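Local coordinates for protein acetaldehyde dehydrogenase (Acetylating) (Geobacillus thermoglucosidasius, PDB 5J78) that probably catalyses the NAD-dependent, coenzyme A-acetylating conversion between acetaldehyde and acetyl-CoA, at residues 249-254 with 398-403; 92-97 with 265-270; 122-127 with 463-468; 63-68 with 150-155. All blocks are in the same frame, centred on the assembly; numbering follows the deposited sequence.

In the fold
Counted from the N terminus, contact 4 is the first to close: helix 55-84 meets helix 143-156. Contact 2 opens inside that span, at helix 89-107, and closes after it, so the two cross. It brings the helical layer to the loop that follows helix 254-265. Contact 3 opens at residues 122-127 and closes last, at 463-468. It crosses contacts 4 and 2 and forms a strand pair about 43 Å from contact 2, centre to centre. Contact 1 starts once contact 4 has closed. It crosses contact 2, falls wholly within the span of contact 3, and ties two neighbouring strand ends of the seven-stranded parallel sheet.

Contact 1. Residues 249-254 with 398-403; sequences HESANI and IHAEDE
Ser-251 points its hydroxyl at the backbone of residues 401 and 402. Its OG sits between the backbone N and the carbonyl carbon (chi1 63°), and this turns it to the other segment. There OG accepts from Glu-401 N at 3.1 Å and, weakly, from Asp-402 N at 3.3 Å. His-249 flanks the same corner. Its CB lies 3.9 Å from Ala-400 CB, and its ring atom CE1 is 3.9 Å from Asp-402 CB. The ring and the Asp-402 carboxylate are steeply inclined, their planes 72° apart. Glu-250 CG covers one face of that ring near its rim. On the backbone, His-249 N donates to His-399 O at 3.0 Å in a nearly straight bond. The methyl CB of Ala-252 rests against the same carbonyl. Farther out, Glu-401 CG lies 3.4 Å from Ser-251 O, and the chain bends beyond it. A water accepts from Asn-253 N and donates to Glu-401 OE2 at 2.8 Å.

The two segments leave neighbouring strands of the parallel sheet, 244-248 and 395-399, at their C-terminal ends. Asn-253 and Asp-402 then take the N-cap positions of helices 254-265 and 403-410, though the Asp-402 capping bonds are weak. Chemically, one hydroxyl meets two successive amides where the strand gives way to a turn. The nearby Asp-402 carboxylate may favour a protonated His-249, but their charged atoms do not touch.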
loop_
_atom_site.group_PDB
_atom_site.type_symbol
_atom_site.label_atom_id
_atom_site.label_comp_id
_atom_site.label_asym_id
_atom_site.label_seq_id
_atom_site.Cartn_x
_atom_site.Cartn_y
_atom_site.Cartn_z
ATOM N N HIS A 249 -25.723 -35.815 -23.926
ATOM C CA HIS A 249 -27.158 -36.081 -23.911
ATOM C C HIS A 249 -27.437 -37.419 -24.608
ATOM O O HIS A 249 -26.678 -37.826 -25.492
ATOM C CB HIS A 249 -27.882 -34.930 -24.608
ATOM C CG HIS A 249 -29.347 -35.145 -24.802
ATOM N ND1 HIS A 249 -29.903 -35.357 -26.046
ATOM C CD2 HIS A 249 -30.376 -35.142 -23.922
ATOM C CE1 HIS A 249 -31.210 -35.500 -25.919
ATOM N NE2 HIS A 249 -31.523 -35.363 -24.644
ATOM N N GLU A 250 -28.525 -38.090 -24.222
ATOM C CA GLU A 250 -28.854 -39.416 -24.761
ATOM C C GLU A 250 -28.929 -39.433 -26.286
ATOM O O GLU A 250 -28.778 -40.484 -26.911
ATOM C CB GLU A 250 -30.175 -39.910 -24.167
ATOM C CG GLU A 250 -31.419 -39.385 -24.862
ATOM C CD GLU A 250 -32.701 -39.645 -24.070
ATOM O OE1 GLU A 250 -33.797 -39.490 -24.650
ATOM O OE2 GLU A 250 -32.617 -40.000 -22.873
ATOM N N SER A 251 -29.146 -38.269 -26.888
ATOM C CA SER A 251 -29.245 -38.176 -28.345
ATOM C C SER A 251 -27.887 -38.171 -29.053
ATOM O O SER A 251 -27.838 -38.139 -30.278
ATOM C CB SER A 251 -30.015 -36.914 -28.744
ATOM O OG SER A 251 -29.332 -35.742 -28.329
ATOM N N ALA A 252 -26.791 -38.188 -28.294
ATOM C CA ALA A 252 -25.447 -38.070 -28.887
ATOM C C ALA A 252 -24.994 -39.285 -29.681
ATOM O O ALA A 252 -25.241 -40.423 -29.278
ATOM C CB ALA A 252 -24.426 -37.800 -27.799
ATOM N N ASN A 253 -24.308 -39.031 -30.795
ATOM C CA ASN A 253 -23.419 -40.027 -31.409
ATOM C C ASN A 253 -22.262 -40.345 -30.435
ATOM O O ASN A 253 -21.277 -39.605 -30.385
ATOM C CB ASN A 253 -22.885 -39.491 -32.748
ATOM C CG ASN A 253 -22.022 -40.509 -33.510
ATOM O OD1 ASN A 253 -21.400 -41.401 -32.922
ATOM N ND2 ASN A 253 -21.971 -40.355 -34.836
ATOM N N ILE A 254 -22.385 -41.427 -29.667
ATOM C CA ILE A 254 -21.506 -41.658 -28.514
ATOM C C ILE A 254 -20.046 -41.906 -28.906
ATOM O O ILE A 254 -19.123 -41.379 -28.278
ATOM C CB ILE A 254 -22.020 -42.841 -27.663
ATOM C CG1 ILE A 254 -23.369 -42.462 -27.041
ATOM C CG2 ILE A 254 -21.005 -43.228 -26.563
ATOM C CD1 ILE A 254 -24.089 -43.587 -26.353
ATOM N N ILE A 398 -21.454 -29.338 -24.935
ATOM C CA ILE A 398 -22.546 -30.307 -24.977
ATOM C C ILE A 398 -22.444 -31.145 -26.249
ATOM O O ILE A 398 -22.126 -30.612 -27.317
ATOM C CB ILE A 398 -23.943 -29.615 -24.913
ATOM C CG1 ILE A 398 -25.059 -30.633 -25.166
ATOM C CG2 ILE A 398 -24.033 -28.466 -25.933
ATOM C CD1 ILE A 398 -26.468 -30.103 -24.894
ATOM N N HIS A 399 -22.704 -32.451 -26.118
ATOM C CA HIS A 399 -22.815 -33.353 -27.268
ATOM C C HIS A 399 -24.237 -33.863 -27.410
ATOM O O HIS A 399 -24.772 -34.486 -26.493
ATOM C CB HIS A 399 -21.849 -34.523 -27.130
ATOM C CG HIS A 399 -20.419 -34.110 -27.218
ATOM N ND1 HIS A 399 -19.746 -34.012 -28.419
ATOM C CD2 HIS A 399 -19.546 -33.725 -26.263
ATOM C CE1 HIS A 399 -18.508 -33.608 -28.193
ATOM N NE2 HIS A 399 -18.363 -33.423 -26.892
ATOM N N ALA A 400 -24.836 -33.622 -28.574
ATOM C CA ALA A 400 -26.260 -33.885 -28.741
ATOM C C ALA A 400 -26.678 -33.737 -30.194
ATOM O O ALA A 400 -26.058 -32.997 -30.939
ATOM C CB ALA A 400 -27.069 -32.942 -27.849
ATOM N N GLU A 401 -27.715 -34.467 -30.608
ATOM C CA GLU A 401 -28.277 -34.288 -31.948
ATOM C C GLU A 401 -29.689 -33.698 -31.891
ATOM O O GLU A 401 -30.268 -33.328 -32.912
ATOM C CB GLU A 401 -28.275 -35.620 -32.700
ATOM C CG GLU A 401 -26.869 -36.189 -32.925
ATOM C CD GLU A 401 -25.969 -35.256 -33.730
ATOM O OE1 GLU A 401 -26.497 -34.429 -34.507
ATOM O OE2 GLU A 401 -24.729 -35.346 -33.585
ATOM N N ASP A 402 -30.224 -33.600 -30.684
ATOM C CA ASP A 402 -31.534 -33.014 -30.454
ATOM C C ASP A 402 -31.388 -31.492 -30.367
ATOM O O ASP A 402 -30.948 -30.970 -29.343
ATOM C CB ASP A 402 -32.145 -33.594 -29.170
ATOM C CG ASP A 402 -33.598 -33.198 -28.972
ATOM O OD1 ASP A 402 -33.999 -32.106 -29.422
ATOM O OD2 ASP A 402 -34.339 -33.981 -28.341
ATOM N N GLU A 403 -31.744 -30.801 -31.449
ATOM C CA GLU A 403 -31.613 -29.342 -31.548
ATOM C C GLU A 403 -32.338 -28.561 -30.450
ATOM O O GLU A 403 -31.853 -27.518 -30.008
ATOM C CB GLU A 403 -32.127 -28.875 -32.904
ATOM C CG GLU A 403 -32.194 -27.339 -33.086
ATOM C CD GLU A 403 -30.831 -26.670 -32.992
ATOM O OE1 GLU A 403 -29.805 -27.344 -33.233
ATOM O OE2 GLU A 403 -30.785 -25.465 -32.679
HETATM O O HOH W 1 -23.308 -36.266 -31.342
#

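Contact 2. Residues 92-97 with 265-270; sequences KTLKNL and KTFDYG. With ACT (acetate ion), chain I.
Asp-268 OD2 is gripped by two lysines. Lys-92 NZ reaches its syn lone pair at 2.8 Å, and Lys-95 NZ comes at 2.7 Å from above the carboxylate, 41° out of plane. Thr-271 OG1 is a third partner. The Lys-92 chain turns at its end (chi4 -67°), which swings NZ to the oxygen while Lys-92 CG lies 3.1 Å from Asp-268 OD1. Both ammonium groups also bond to one oxygen of an acetate, probably from the crystallisation liquor: O is 2.8 Å from Lys-95 NZ and 3.1 Å from Lys-92 NZ. Asn-142 OD1 is a further partner of Lys-95 NZ. Two lysines thus sit between two anions in a buried salt-bridge network. An asparagine in place of Asp-268 would probably leave the two lysine charges without their carboxylate mate. Beside the network, the Phe-267 ring turns its edge to Leu-94. Leu-94 CB lies in the ring plane, 4.0 Å from Phe-267 CE1.

Cys-273, found as 3-sulfinoalanine and probably the family's catalytic cysteine, follows shortly in the chain. The contact joins helix 89-107 to the loop between helix 254-265 and strand 276-282. Helix 55-84 packs on Lys-92, and helix 143-156 on Lys-95.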
loop_
_atom_site.group_PDB
_atom_site.type_symbol
_atom_site.label_atom_id
_atom_site.label_comp_id
_atom_site.label_asym_id
_atom_site.label_seq_id
_atom_site.Cartn_x
_atom_site.Cartn_y
_atom_site.Cartn_z
ATOM N N LYS A 92 2.446 -29.763 -28.618
ATOM C CA LYS A 92 2.930 -28.382 -28.507
ATOM C C LYS A 92 3.262 -27.832 -29.887
ATOM O O LYS A 92 3.067 -26.627 -30.145
ATOM C CB LYS A 92 4.130 -28.273 -27.572
ATOM C CG LYS A 92 3.737 -28.331 -26.080
ATOM C CD LYS A 92 4.750 -27.631 -25.181
ATOM C CE LYS A 92 4.494 -27.823 -23.698
ATOM N NZ LYS A 92 3.265 -27.170 -23.203
ATOM N N THR A 93 3.705 -28.708 -30.792
ATOM C CA THR A 93 4.051 -28.285 -32.150
ATOM C C THR A 93 2.766 -27.855 -32.872
ATOM O O THR A 93 2.736 -26.839 -33.561
ATOM C CB THR A 93 4.791 -29.415 -32.956
ATOM O OG1 THR A 93 6.052 -29.722 -32.334
ATOM C CG2 THR A 93 5.077 -28.962 -34.375
ATOM N N LEU A 94 1.711 -28.644 -32.696
ATOM C CA LEU A 94 0.395 -28.334 -33.233
ATOM C C LEU A 94 -0.150 -27.030 -32.655
ATOM O O LEU A 94 -0.741 -26.221 -33.370
ATOM C CB LEU A 94 -0.585 -29.460 -32.936
ATOM C CG LEU A 94 -0.378 -30.753 -33.718
ATOM C CD1 LEU A 94 -1.325 -31.842 -33.213
ATOM C CD2 LEU A 94 -0.586 -30.510 -35.210
ATOM N N LYS A 95 0.040 -26.851 -31.354
ATOM C CA LYS A 95 -0.347 -25.626 -30.684
ATOM C C LYS A 95 0.367 -24.418 -31.312
ATOM O O LYS A 95 -0.269 -23.402 -31.575
ATOM C CB LYS A 95 -0.048 -25.731 -29.182
ATOM C CG LYS A 95 -0.841 -24.753 -28.320
ATOM C CD LYS A 95 -0.379 -24.709 -26.872
ATOM C CE LYS A 95 -0.492 -26.063 -26.159
ATOM N NZ LYS A 95 0.087 -25.915 -24.768
ATOM N N ASN A 96 1.671 -24.527 -31.589
ATOM C CA ASN A 96 2.396 -23.421 -32.213
ATOM C C ASN A 96 1.898 -23.159 -33.628
ATOM O O ASN A 96 1.863 -22.007 -34.075
ATOM C CB ASN A 96 3.914 -23.677 -32.242
ATOM C CG ASN A 96 4.555 -23.559 -30.868
ATOM O OD1 ASN A 96 4.080 -22.822 -30.012
ATOM N ND2 ASN A 96 5.646 -24.273 -30.662
ATOM N N LEU A 97 1.525 -24.233 -34.325
ATOM C CA LEU A 97 1.051 -24.134 -35.697
ATOM C C LEU A 97 -0.347 -23.517 -35.726
ATOM O O LEU A 97 -0.724 -22.861 -36.699
ATOM C CB LEU A 97 1.053 -25.513 -36.369
ATOM C CG LEU A 97 2.418 -26.107 -36.741
ATOM C CD1 LEU A 97 2.234 -27.498 -37.247
ATOM C CD2 LEU A 97 3.110 -25.227 -37.795
ATOM N N LYS A 265 -9.196 -33.518 -24.516
ATOM C CA LYS A 265 -8.756 -33.620 -23.120
ATOM C C LYS A 265 -7.279 -33.968 -22.994
ATOM O O LYS A 265 -6.574 -33.425 -22.140
ATOM C CB LYS A 265 -9.603 -34.659 -22.377
ATOM C CG LYS A 265 -9.164 -34.970 -20.955
ATOM C CD LYS A 265 -9.027 -33.714 -20.115
ATOM C CE LYS A 265 -9.109 -34.035 -18.672
ATOM N NZ LYS A 265 -8.916 -32.802 -17.846
ATOM N N THR A 266 -6.805 -34.869 -23.850
ATOM C CA THR A 266 -5.431 -35.334 -23.742
ATOM C C THR A 266 -4.475 -34.471 -24.563
ATOM O O THR A 266 -3.274 -34.707 -24.565
ATOM C CB THR A 266 -5.307 -36.819 -24.177
ATOM O OG1 THR A 266 -5.609 -36.953 -25.575
ATOM C CG2 THR A 266 -6.262 -37.684 -23.353
ATOM N N PHE A 267 -5.002 -33.463 -25.252
ATOM C CA PHE A 267 -4.147 -32.608 -26.066
ATOM C C PHE A 267 -3.162 -31.858 -25.168
ATOM O O PHE A 267 -3.545 -31.192 -24.207
ATOM C CB PHE A 267 -4.980 -31.632 -26.900
ATOM C CG PHE A 267 -4.157 -30.745 -27.804
ATOM C CD1 PHE A 267 -3.764 -31.184 -29.063
ATOM C CD2 PHE A 267 -3.808 -29.459 -27.410
ATOM C CE1 PHE A 267 -3.013 -30.364 -29.919
ATOM C CE2 PHE A 267 -3.052 -28.627 -28.253
ATOM C CZ PHE A 267 -2.649 -29.089 -29.512
ATOM N N ASP A 268 -1.886 -32.005 -25.494
ATOM C CA ASP A 268 -0.791 -31.519 -24.666
ATOM C C ASP A 268 -0.912 -31.967 -23.212
ATOM O O ASP A 268 -0.547 -31.231 -22.290
ATOM C CB ASP A 268 -0.716 -29.997 -24.743
ATOM C CG ASP A 268 0.672 -29.474 -24.431
ATOM O OD1 ASP A 268 1.648 -30.202 -24.730
ATOM O OD2 ASP A 268 0.794 -28.342 -23.908
ATOM N N TYR A 269 -1.408 -33.186 -23.015
ATOM C CA TYR A 269 -1.726 -33.696 -21.682
ATOM C C TYR A 269 -2.581 -32.730 -20.821
ATOM O O TYR A 269 -2.392 -32.645 -19.617
ATOM C CB TYR A 269 -0.428 -34.056 -20.936
ATOM C CG TYR A 269 0.365 -35.172 -21.588
ATOM C CD1 TYR A 269 -0.276 -36.200 -22.279
ATOM C CD2 TYR A 269 1.751 -35.200 -21.509
ATOM C CE1 TYR A 269 0.434 -37.202 -22.871
ATOM C CE2 TYR A 269 2.477 -36.217 -22.092
ATOM C CZ TYR A 269 1.805 -37.211 -22.768
ATOM O OH TYR A 269 2.507 -38.205 -23.362
ATOM N N GLY A 270 -3.534 -32.034 -21.439
ATOM C CA GLY A 270 -4.589 -31.336 -20.709
ATOM C C GLY A 270 -4.249 -29.951 -20.155
ATOM O O GLY A 270 -4.898 -29.465 -19.208
HETATM C C ACT I . 3.071 -24.251 -26.138
HETATM O O ACT I . 2.629 -24.919 -25.186
HETATM O OXT ACT I . 2.737 -23.079 -26.212
HETATM C CH3 ACT I . 3.939 -24.853 -27.197
#

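Contact 3. Residues 122-127 with 463-468; sequences NRVWEI and IKRVAF
Phe-468 sets its ring edge against the face of Trp-125 in a T-shaped pair. The ring centroids are 5.5 Å apart and the planes meet at 65°. The Arg-123 guanidinium lies nearly parallel to the Phe-468 ring, with Arg-123 NH2 4.0 Å from Phe-468 CD2. Val-466 also lies on the Trp-125 side of the sheet. Its CG2 presses on Ile-127 CD1 at 3.5 Å, a tight carbon contact. The backbones form an antiparallel ladder. Trp-125 with Val-466 and Ile-127 with Lys-464 are hydrogen-bonded pairs. On the face that carries Val-124, Glu-126, Arg-465 and Ala-467, a water donates to Glu-126 OE2 at 2.6 Å and accepts from Arg-465 NE at 3.0 Å. Glu-126 also pairs with Arg-117, and Arg-465 forms a salt bridge with Asp-453 of the second subunit.

Residues 465-468 continue the sheet in parallel with a strand of that subunit. A long antiparallel arm that joins subunits through a shared sheet fits the oligomerisation domain of the aldehyde dehydrogenase fold.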
loop_
_atom_site.group_PDB
_atom_site.type_symbol
_atom_site.label_atom_id
_atom_site.label_comp_id
_atom_site.label_asym_id
_atom_site.label_seq_id
_atom_site.Cartn_x
_atom_site.Cartn_y
_atom_site.Cartn_z
ATOM N N ASN A 122 -23.895 8.405 -42.669
ATOM C CA ASN A 122 -23.762 9.025 -41.352
ATOM C C ASN A 122 -22.680 10.109 -41.307
ATOM O O ASN A 122 -22.547 10.799 -40.312
ATOM C CB ASN A 122 -23.463 7.949 -40.297
ATOM C CG ASN A 122 -24.627 7.004 -40.101
ATOM O OD1 ASN A 122 -25.784 7.419 -40.150
ATOM N ND2 ASN A 122 -24.331 5.723 -39.900
ATOM N N ARG A 123 -21.916 10.223 -42.390
ATOM C CA ARG A 123 -20.805 11.184 -42.524
ATOM C C ARG A 123 -19.762 11.035 -41.401
ATOM O O ARG A 123 -19.479 11.977 -40.659
ATOM C CB ARG A 123 -21.344 12.619 -42.584
ATOM C CG ARG A 123 -22.298 12.872 -43.756
ATOM C CD ARG A 123 -22.483 14.363 -44.042
ATOM N NE ARG A 123 -21.346 14.913 -44.772
ATOM C CZ ARG A 123 -21.191 16.202 -45.063
ATOM N NH1 ARG A 123 -22.094 17.096 -44.682
ATOM N NH2 ARG A 123 -20.121 16.608 -45.722
ATOM N N VAL A 124 -19.175 9.839 -41.333
ATOM C CA VAL A 124 -18.210 9.449 -40.314
ATOM C C VAL A 124 -17.125 8.596 -40.961
ATOM O O VAL A 124 -17.447 7.608 -41.632
ATOM C CB VAL A 124 -18.854 8.609 -39.168
ATOM C CG1 VAL A 124 -17.769 8.082 -38.185
ATOM C CG2 VAL A 124 -19.905 9.394 -38.434
ATOM N N TRP A 125 -15.861 8.980 -40.775
ATOM C CA TRP A 125 -14.721 8.128 -41.137
ATOM C C TRP A 125 -14.189 7.473 -39.863
ATOM O O TRP A 125 -14.073 8.133 -38.820
ATOM C CB TRP A 125 -13.571 8.916 -41.784
ATOM C CG TRP A 125 -13.936 9.824 -42.880
ATOM C CD1 TRP A 125 -15.039 9.754 -43.679
ATOM C CD2 TRP A 125 -13.191 10.967 -43.314
ATOM N NE1 TRP A 125 -15.025 10.782 -44.583
ATOM C CE2 TRP A 125 -13.903 11.542 -44.384
ATOM C CE3 TRP A 125 -11.991 11.559 -42.902
ATOM C CZ2 TRP A 125 -13.456 12.680 -45.052
ATOM C CZ3 TRP A 125 -11.541 12.691 -43.568
ATOM C CH2 TRP A 125 -12.273 13.240 -44.630
ATOM N N GLU A 126 -13.851 6.194 -39.953
ATOM C CA GLU A 126 -13.160 5.494 -38.872
ATOM C C GLU A 126 -11.683 5.362 -39.177
ATOM O O GLU A 126 -11.301 4.887 -40.253
ATOM C CB GLU A 126 -13.751 4.112 -38.656
ATOM C CG GLU A 126 -15.212 4.073 -38.329
ATOM C CD GLU A 126 -15.671 2.631 -38.029
ATOM O OE1 GLU A 126 -14.875 1.696 -38.262
ATOM O OE2 GLU A 126 -16.806 2.437 -37.557
ATOM N N ILE A 127 -10.858 5.800 -38.230
ATOM C CA ILE A 127 -9.412 5.712 -38.348
ATOM C C ILE A 127 -8.915 4.683 -37.332
ATOM O O ILE A 127 -9.294 4.741 -36.159
ATOM C CB ILE A 127 -8.721 7.052 -38.079
ATOM C CG1 ILE A 127 -9.226 8.139 -39.028
ATOM C CG2 ILE A 127 -7.215 6.921 -38.210
ATOM C CD1 ILE A 127 -8.848 9.534 -38.540
ATOM N N ILE A 463 -10.571 2.954 -32.228
ATOM C CA ILE A 463 -11.157 3.601 -33.391
ATOM C C ILE A 463 -11.362 5.084 -33.081
ATOM O O ILE A 463 -12.000 5.436 -32.080
ATOM C CB ILE A 463 -12.477 2.911 -33.807
ATOM C CG1 ILE A 463 -12.144 1.522 -34.356
ATOM C CG2 ILE A 463 -13.177 3.708 -34.902
ATOM C CD1 ILE A 463 -13.294 0.587 -34.491
ATOM N N LYS A 464 -10.755 5.940 -33.910
ATOM C CA LYS A 464 -11.023 7.371 -33.911
ATOM C C LYS A 464 -12.090 7.673 -34.955
ATOM O O LYS A 464 -12.060 7.114 -36.058
ATOM C CB LYS A 464 -9.750 8.165 -34.212
ATOM C CG LYS A 464 -8.552 7.830 -33.307
ATOM C CD LYS A 464 -7.360 8.747 -33.551
ATOM C CE LYS A 464 -6.876 8.717 -35.010
ATOM N NZ LYS A 464 -5.832 9.761 -35.263
ATOM N N ARG A 465 -13.041 8.542 -34.619
ATOM C CA ARG A 465 -14.138 8.839 -35.545
ATOM C C ARG A 465 -14.114 10.301 -35.985
ATOM O O ARG A 465 -14.222 11.216 -35.168
ATOM C CB ARG A 465 -15.470 8.465 -34.898
ATOM C CG ARG A 465 -15.530 6.961 -34.583
ATOM C CD ARG A 465 -16.656 6.591 -33.664
ATOM N NE ARG A 465 -16.886 5.140 -33.627
ATOM C CZ ARG A 465 -16.382 4.312 -32.710
ATOM N NH1 ARG A 465 -15.599 4.762 -31.736
ATOM N NH2 ARG A 465 -16.660 3.016 -32.764
ATOM N N VAL A 466 -13.905 10.501 -37.280
ATOM C CA VAL A 466 -14.010 11.816 -37.897
ATOM C C VAL A 466 -15.463 12.033 -38.295
ATOM O O VAL A 466 -15.968 11.347 -39.183
ATOM C CB VAL A 466 -13.112 11.933 -39.127
ATOM C CG1 VAL A 466 -13.186 13.357 -39.713
ATOM C CG2 VAL A 466 -11.657 11.540 -38.780
ATOM N N ALA A 467 -16.141 12.974 -37.649
ATOM C CA ALA A 467 -17.594 13.064 -37.781
ATOM C C ALA A 467 -18.053 14.465 -38.089
ATOM O O ALA A 467 -17.684 15.416 -37.400
ATOM C CB ALA A 467 -18.268 12.555 -36.501
ATOM N N PHE A 468 -18.876 14.592 -39.125
ATOM C CA PHE A 468 -19.227 15.908 -39.647
ATOM C C PHE A 468 -20.536 16.380 -39.035
ATOM O O PHE A 468 -21.420 15.580 -38.718
ATOM C CB PHE A 468 -19.363 15.881 -41.177
ATOM C CG PHE A 468 -18.067 15.696 -41.915
ATOM C CD1 PHE A 468 -17.407 14.468 -41.906
ATOM C CD2 PHE A 468 -17.532 16.741 -42.664
ATOM C CE1 PHE A 468 -16.211 14.290 -42.606
ATOM C CE2 PHE A 468 -16.339 16.575 -43.375
ATOM C CZ PHE A 468 -15.680 15.337 -43.347
HETATM O O HOH W 2 -21.647 12.836 -38.370
HETATM O O HOH W 3 -18.117 4.181 -36.141
#

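Contact 4. Residues 63-68 with 150-155; sequences ESMANA and KALIAV
Met-65 drives its side chain into helix 143-156, and packing is tightest at its methyl. Met-65 CE lies 3.4 Å from Ala-151 O and 3.7 Å from Ala-151 CB, and it also meets Val-155 CG2 at 3.9 Å. A bend at the end of the chain (chi3 64°) turns this methyl toward the backbone of Ala-151, while SD rests on both Val-155 methyls. Closer to the Met-65 backbone, Leu-152 CD2 is 3.8 Å from Met-65 CB. The fit is looser at Ala-66, whose CB is 4.2 Å from Leu-152 CD2. Glu-63 points away, on the exposed side of its helix. With an alanine at Met-65, a gap would probably open and Ala-151 and Val-155 would lose the sulfur and methyl that pack on them.

The axes of segments 63-68 and 150-155 run almost antiparallel, with a closest approach of 10.1 Å. Helix 143-156 links parallel strands 124-138 and 160-165 as a beta-alpha-beta crossover. Helix 55-84 packs outside it, consistent with the Rossmann-like cofactor domain of aldehyde dehydrogenases.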
loop_
_atom_site.group_PDB
_atom_site.type_symbol
_atom_site.label_atom_id
_atom_site.label_comp_id
_atom_site.label_asym_id
_atom_site.label_seq_id
_atom_site.Cartn_x
_atom_site.Cartn_y
_atom_site.Cartn_z
ATOM N N GLU A 63 3.356 -11.493 -42.122
ATOM C CA GLU A 63 3.465 -12.722 -42.885
ATOM C C GLU A 63 4.806 -13.417 -42.609
ATOM O O GLU A 63 4.844 -14.623 -42.394
ATOM C CB GLU A 63 3.317 -12.437 -44.379
ATOM C CG GLU A 63 3.618 -13.639 -45.255
ATOM C CD GLU A 63 3.467 -13.323 -46.720
ATOM O OE1 GLU A 63 4.102 -12.351 -47.189
ATOM O OE2 GLU A 63 2.698 -14.036 -47.387
ATOM N N SER A 64 5.886 -12.637 -42.604
ATOM C CA SER A 64 7.214 -13.150 -42.309
ATOM C C SER A 64 7.267 -13.728 -40.898
ATOM O O SER A 64 7.874 -14.772 -40.677
ATOM C CB SER A 64 8.260 -12.046 -42.473
ATOM O OG SER A 64 9.544 -12.488 -42.055
ATOM N N MET A 65 6.638 -13.048 -39.943
ATOM C CA MET A 65 6.563 -13.553 -38.570
ATOM C C MET A 65 5.834 -14.896 -38.554
ATOM O O MET A 65 6.301 -15.865 -37.952
ATOM C CB MET A 65 5.851 -12.557 -37.645
ATOM C CG MET A 65 6.620 -11.288 -37.357
ATOM S SD MET A 65 5.560 -9.987 -36.618
ATOM C CE MET A 65 5.102 -10.775 -35.080
ATOM N N ALA A 66 4.696 -14.960 -39.241
ATOM C CA ALA A 66 3.919 -16.197 -39.275
ATOM C C ALA A 66 4.734 -17.343 -39.873
ATOM O O ALA A 66 4.663 -18.492 -39.403
ATOM C CB ALA A 66 2.646 -16.007 -40.054
ATOM N N ASN A 67 5.507 -17.029 -40.910
ATOM C CA ASN A 67 6.280 -18.048 -41.608
ATOM C C ASN A 67 7.342 -18.608 -40.693
ATOM O O ASN A 67 7.567 -19.813 -40.651
ATOM C CB ASN A 67 6.933 -17.492 -42.877
ATOM C CG ASN A 67 5.950 -17.327 -44.017
ATOM O OD1 ASN A 67 4.932 -18.021 -44.078
ATOM N ND2 ASN A 67 6.253 -16.411 -44.939
ATOM N N ALA A 68 7.979 -17.729 -39.939
ATOM C CA ALA A 68 9.048 -18.145 -39.051
ATOM C C ALA A 68 8.509 -19.010 -37.916
ATOM O O ALA A 68 9.165 -19.959 -37.486
ATOM C CB ALA A 68 9.777 -16.930 -38.507
ATOM N N LYS A 150 0.189 -13.508 -29.641
ATOM C CA LYS A 150 0.191 -12.106 -29.224
ATOM C C LYS A 150 1.077 -11.219 -30.088
ATOM O O LYS A 150 0.742 -10.053 -30.358
ATOM C CB LYS A 150 0.611 -11.997 -27.755
ATOM C CG LYS A 150 -0.460 -12.506 -26.815
ATOM C CD LYS A 150 -0.117 -12.277 -25.344
ATOM C CE LYS A 150 -1.285 -12.715 -24.467
ATOM N NZ LYS A 150 -1.019 -12.591 -23.008
ATOM N N ALA A 151 2.211 -11.748 -30.526
ATOM C CA ALA A 151 3.103 -10.949 -31.362
ATOM C C ALA A 151 2.455 -10.638 -32.694
ATOM O O ALA A 151 2.542 -9.507 -33.170
ATOM C CB ALA A 151 4.434 -11.663 -31.579
ATOM N N LEU A 152 1.814 -11.639 -33.300
ATOM C CA LEU A 152 1.115 -11.433 -34.569
ATOM C C LEU A 152 -0.017 -10.376 -34.440
ATOM O O LEU A 152 -0.097 -9.461 -35.243
ATOM C CB LEU A 152 0.530 -12.747 -35.085
ATOM C CG LEU A 152 1.501 -13.787 -35.657
ATOM C CD1 LEU A 152 0.736 -15.084 -35.853
ATOM C CD2 LEU A 152 2.144 -13.285 -36.943
ATOM N N ILE A 153 -0.893 -10.509 -33.444
ATOM C CA ILE A 153 -2.015 -9.569 -33.342
ATOM C C ILE A 153 -1.531 -8.181 -32.907
ATOM O O ILE A 153 -2.103 -7.173 -33.310
ATOM C CB ILE A 153 -3.132 -10.058 -32.372
ATOM C CG1 ILE A 153 -2.659 -10.167 -30.915
ATOM C CG2 ILE A 153 -3.746 -11.395 -32.850
ATOM C CD1 ILE A 153 -3.833 -10.400 -29.933
ATOM N N ALA A 154 -0.471 -8.119 -32.109
ATOM C CA ALA A 154 0.052 -6.823 -31.690
ATOM C C ALA A 154 0.667 -6.069 -32.854
ATOM O O ALA A 154 0.443 -4.866 -33.011
ATOM C CB ALA A 154 1.084 -6.980 -30.568
ATOM N N VAL A 155 1.459 -6.760 -33.670
ATOM C CA VAL A 155 2.174 -6.072 -34.747
ATOM C C VAL A 155 1.217 -5.718 -35.893
ATOM O O VAL A 155 1.324 -4.655 -36.487
ATOM C CB VAL A 155 3.354 -6.921 -35.268
ATOM C CG1 VAL A 155 3.996 -6.296 -36.524
ATOM C CG2 VAL A 155 4.395 -7.070 -34.174
#